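Local coordinates for arabinosyltransferase C (Mycobacterium tuberculosis, PDB 3PTY), which probably polymerises arabinose into the arabinan of the mycobacterial cell wall, its C-terminal extracellular domain acting as a lectin-like carbohydrate-binding module, at residues A[246-250]-A[327-331]. Sequence-based numbering, arbitrary orientation.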
ATOM      1  N   ARG A 246       7.796   1.406 -28.555  1.00 18.38           N
ATOM      2  CA  ARG A 246       6.909   2.537 -28.758  1.00 18.78           C
ATOM      3  C   ARG A 246       7.465   3.801 -28.128  1.00 17.98           C
ATOM      4  O   ARG A 246       8.372   3.754 -27.289  1.00 15.84           O
ATOM      5  CB  ARG A 246       5.527   2.234 -28.170  1.00 19.99           C
ATOM      6  CG  ARG A 246       5.500   2.158 -26.645  1.00 20.83           C
ATOM      7  CD  ARG A 246       4.134   1.679 -26.170  1.00 22.92           C
ATOM      8  NE  ARG A 246       3.892   1.894 -24.743  1.00 20.50           N
ATOM      9  CZ  ARG A 246       4.074   0.971 -23.806  1.00 23.23           C
ATOM     10  NH1 ARG A 246       4.527  -0.234 -24.135  1.00 18.87           N
ATOM     11  NH2 ARG A 246       3.804   1.250 -22.531  1.00 20.03           N
ATOM     12  N   ILE A 247       6.915   4.936 -28.544  1.00 18.38           N
ATOM     13  CA  ILE A 247       7.181   6.217 -27.894  1.00 19.22           C
ATOM     14  C   ILE A 247       5.854   6.719 -27.341  1.00 19.93           C
ATOM     15  O   ILE A 247       4.966   7.099 -28.096  1.00 18.38           O
ATOM     16  CB  ILE A 247       7.768   7.242 -28.881  1.00 22.41           C
ATOM     17  CG1 ILE A 247       9.135   6.759 -29.393  1.00 20.87           C
ATOM     18  CG2 ILE A 247       7.919   8.613 -28.211  1.00 24.69           C
ATOM     19  CD1 ILE A 247       9.745   7.677 -30.459  1.00 23.25           C
ATOM     20  N   PRO A 248       5.707   6.704 -26.013  1.00 19.15           N
ATOM     21  CA  PRO A 248       4.381   6.916 -25.412  1.00 20.19           C
ATOM     22  C   PRO A 248       3.757   8.264 -25.737  1.00 26.02           C
ATOM     23  O   PRO A 248       4.437   9.286 -25.683  1.00 23.16           O
ATOM     24  CB  PRO A 248       4.661   6.833 -23.907  1.00 17.59           C
ATOM     25  CG  PRO A 248       5.886   5.954 -23.807  1.00 21.93           C
ATOM     26  CD  PRO A 248       6.726   6.377 -25.002  1.00 19.06           C
ATOM     27  N   ARG A 249       2.470   8.260 -26.073  1.00 20.61           N
ATOM     28  CA  ARG A 249       1.704   9.498 -26.121  1.00 22.47           C
ATOM     29  C   ARG A 249       1.045   9.667 -24.756  1.00 24.15           C
ATOM     30  O   ARG A 249       0.390   8.752 -24.271  1.00 21.53           O
ATOM     31  CB  ARG A 249       0.677   9.435 -27.252  1.00 28.37           C
ATOM     32  CG  ARG A 249       1.336   9.169 -28.615  1.00 36.08           C
ATOM     33  CD  ARG A 249       0.340   9.188 -29.761  1.00 48.13           C
ATOM     34  NE  ARG A 249      -0.218  10.519 -29.972  1.00 60.46           N
ATOM     35  CZ  ARG A 249      -1.145  10.806 -30.880  1.00 67.42           C
ATOM     36  NH1 ARG A 249      -1.622   9.851 -31.668  1.00 66.27           N
ATOM     37  NH2 ARG A 249      -1.595  12.048 -31.000  1.00 71.28           N
ATOM     38  N   VAL A 250       1.230  10.824 -24.128  1.00 19.30           N
ATOM     39  CA  VAL A 250       0.847  10.985 -22.724  1.00 20.42           C
ATOM     40  C   VAL A 250       0.062  12.267 -22.474  1.00 22.94           C
ATOM     41  O   VAL A 250       0.107  13.195 -23.278  1.00 24.34           O
ATOM     42  CB  VAL A 250       2.088  10.993 -21.784  1.00 22.70           C
ATOM     43  CG1 VAL A 250       2.822   9.659 -21.828  1.00 22.67           C
ATOM     44  CG2 VAL A 250       3.031  12.137 -22.152  1.00 23.66           C
ATOM     45  N   VAL A 327      -2.797   1.426 -15.688  1.00 18.83           N
ATOM     46  CA  VAL A 327      -2.491   2.084 -16.947  1.00 14.68           C
ATOM     47  C   VAL A 327      -1.029   2.517 -16.930  1.00 20.58           C
ATOM     48  O   VAL A 327      -0.461   2.790 -15.869  1.00 23.46           O
ATOM     49  CB  VAL A 327      -3.409   3.292 -17.202  1.00 23.84           C
ATOM     50  CG1 VAL A 327      -4.873   2.844 -17.239  1.00 28.64           C
ATOM     51  CG2 VAL A 327      -3.210   4.339 -16.129  1.00 23.13           C
ATOM     52  N   ALA A 328      -0.404   2.555 -18.098  1.00 17.38           N
ATOM     53  CA  ALA A 328       1.006   2.917 -18.158  1.00 16.59           C
ATOM     54  C   ALA A 328       1.171   4.367 -17.715  1.00 17.29           C
ATOM     55  O   ALA A 328       0.405   5.233 -18.122  1.00 16.86           O
ATOM     56  CB  ALA A 328       1.540   2.723 -19.572  1.00 14.65           C
ATOM     57  N   SER A 329       2.163   4.642 -16.876  1.00 16.07           N
ATOM     58  CA  SER A 329       2.418   6.019 -16.474  1.00 18.74           C
ATOM     59  C   SER A 329       3.894   6.236 -16.150  1.00 20.69           C
ATOM     60  O   SER A 329       4.622   5.280 -15.880  1.00 19.66           O
ATOM     61  CB  SER A 329       1.557   6.393 -15.263  1.00 16.85           C
ATOM     62  OG  SER A 329       2.019   5.718 -14.105  1.00 20.73           O
ATOM     63  N   TYR A 330       4.315   7.502 -16.154  1.00 16.19           N
ATOM     64  CA  TYR A 330       5.718   7.870 -15.980  1.00 20.61           C
ATOM     65  C   TYR A 330       5.800   9.157 -15.176  1.00 22.28           C
ATOM     66  O   TYR A 330       4.982  10.050 -15.357  1.00 23.61           O
ATOM     67  CB  TYR A 330       6.380   8.088 -17.351  1.00 16.88           C
ATOM     68  CG  TYR A 330       6.052   6.974 -18.321  1.00 22.20           C
ATOM     69  CD1 TYR A 330       4.905   7.023 -19.091  1.00 19.97           C
ATOM     70  CD2 TYR A 330       6.877   5.860 -18.440  1.00 19.42           C
ATOM     71  CE1 TYR A 330       4.583   6.002 -19.966  1.00 18.66           C
ATOM     72  CE2 TYR A 330       6.558   4.822 -19.321  1.00 21.50           C
ATOM     73  CZ  TYR A 330       5.412   4.906 -20.077  1.00 20.11           C
ATOM     74  OH  TYR A 330       5.071   3.896 -20.951  1.00 21.72           O
ATOM     75  N   LEU A 331       6.789   9.261 -14.296  1.00 17.28           N
ATOM     76  CA  LEU A 331       6.983  10.491 -13.526  1.00 17.83           C
ATOM     77  C   LEU A 331       7.892  11.452 -14.294  1.00 22.79           C
ATOM     78  O   LEU A 331       9.062  11.155 -14.524  1.00 22.95           O
ATOM     79  CB  LEU A 331       7.605  10.173 -12.165  1.00 19.47           C
ATOM     80  CG  LEU A 331       7.812  11.362 -11.227  1.00 24.92           C
ATOM     81  CD1 LEU A 331       6.468  12.011 -10.886  1.00 24.45           C
ATOM     82  CD2 LEU A 331       8.547  10.926  -9.960  1.00 20.74           C
TER
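With its CG set opposite the carbonyl carbon and beside the backbone N (chi1 -47°), Tyr330 carries its ring off strand 322-331 to meet Arg246 and Pro248. Arg246 CG lies between its own backbone N and carbonyl carbon (chi1 69°), and the chain then runs extended from CG to NE, which brings its guanidinium to the phenol end of the tyrosine. There NH2 of Arg246 lies 3.3 Å from OH of Tyr330, while the guanidinium and ring planes are inclined by 58°, so the two groups are not stacked. The same NH2 reaches CB of Ala328 at 4.0 Å, and this methyl sits at the guanidinium edge, near its plane.

Pro248 supplies the apolar half. The Pro248 and Tyr330 side chains cross at about a right angle, with Pro248 CG 3.9 Å from Tyr330 CZ and Pro248 CB 4.0 Å from Tyr330 CE1. Val250 adds a looser contact nearer the ring's base, its CG1 4.3 Å from Tyr330 CD1.

Glu40, on the neighbouring strand 37-40, joins the polar ends: its OE2 forms a salt bridge with Arg246 NE, and its OE1 a hydrogen bond with Tyr330 OH. Thr168 and Asn210, from strands 164-171 and 209-214 of the antiparallel sheet, bind Arg246 NH1 and NH2. The contact thus connects the linker between the two sheets of this carbohydrate-binding domain to a strand of the mixed sheet. Chemically, the buried guanidinium has partners for all three nitrogens, and the shared carboxylate probably offsets its charge while helping fix the rotation of the phenol hydroxyl.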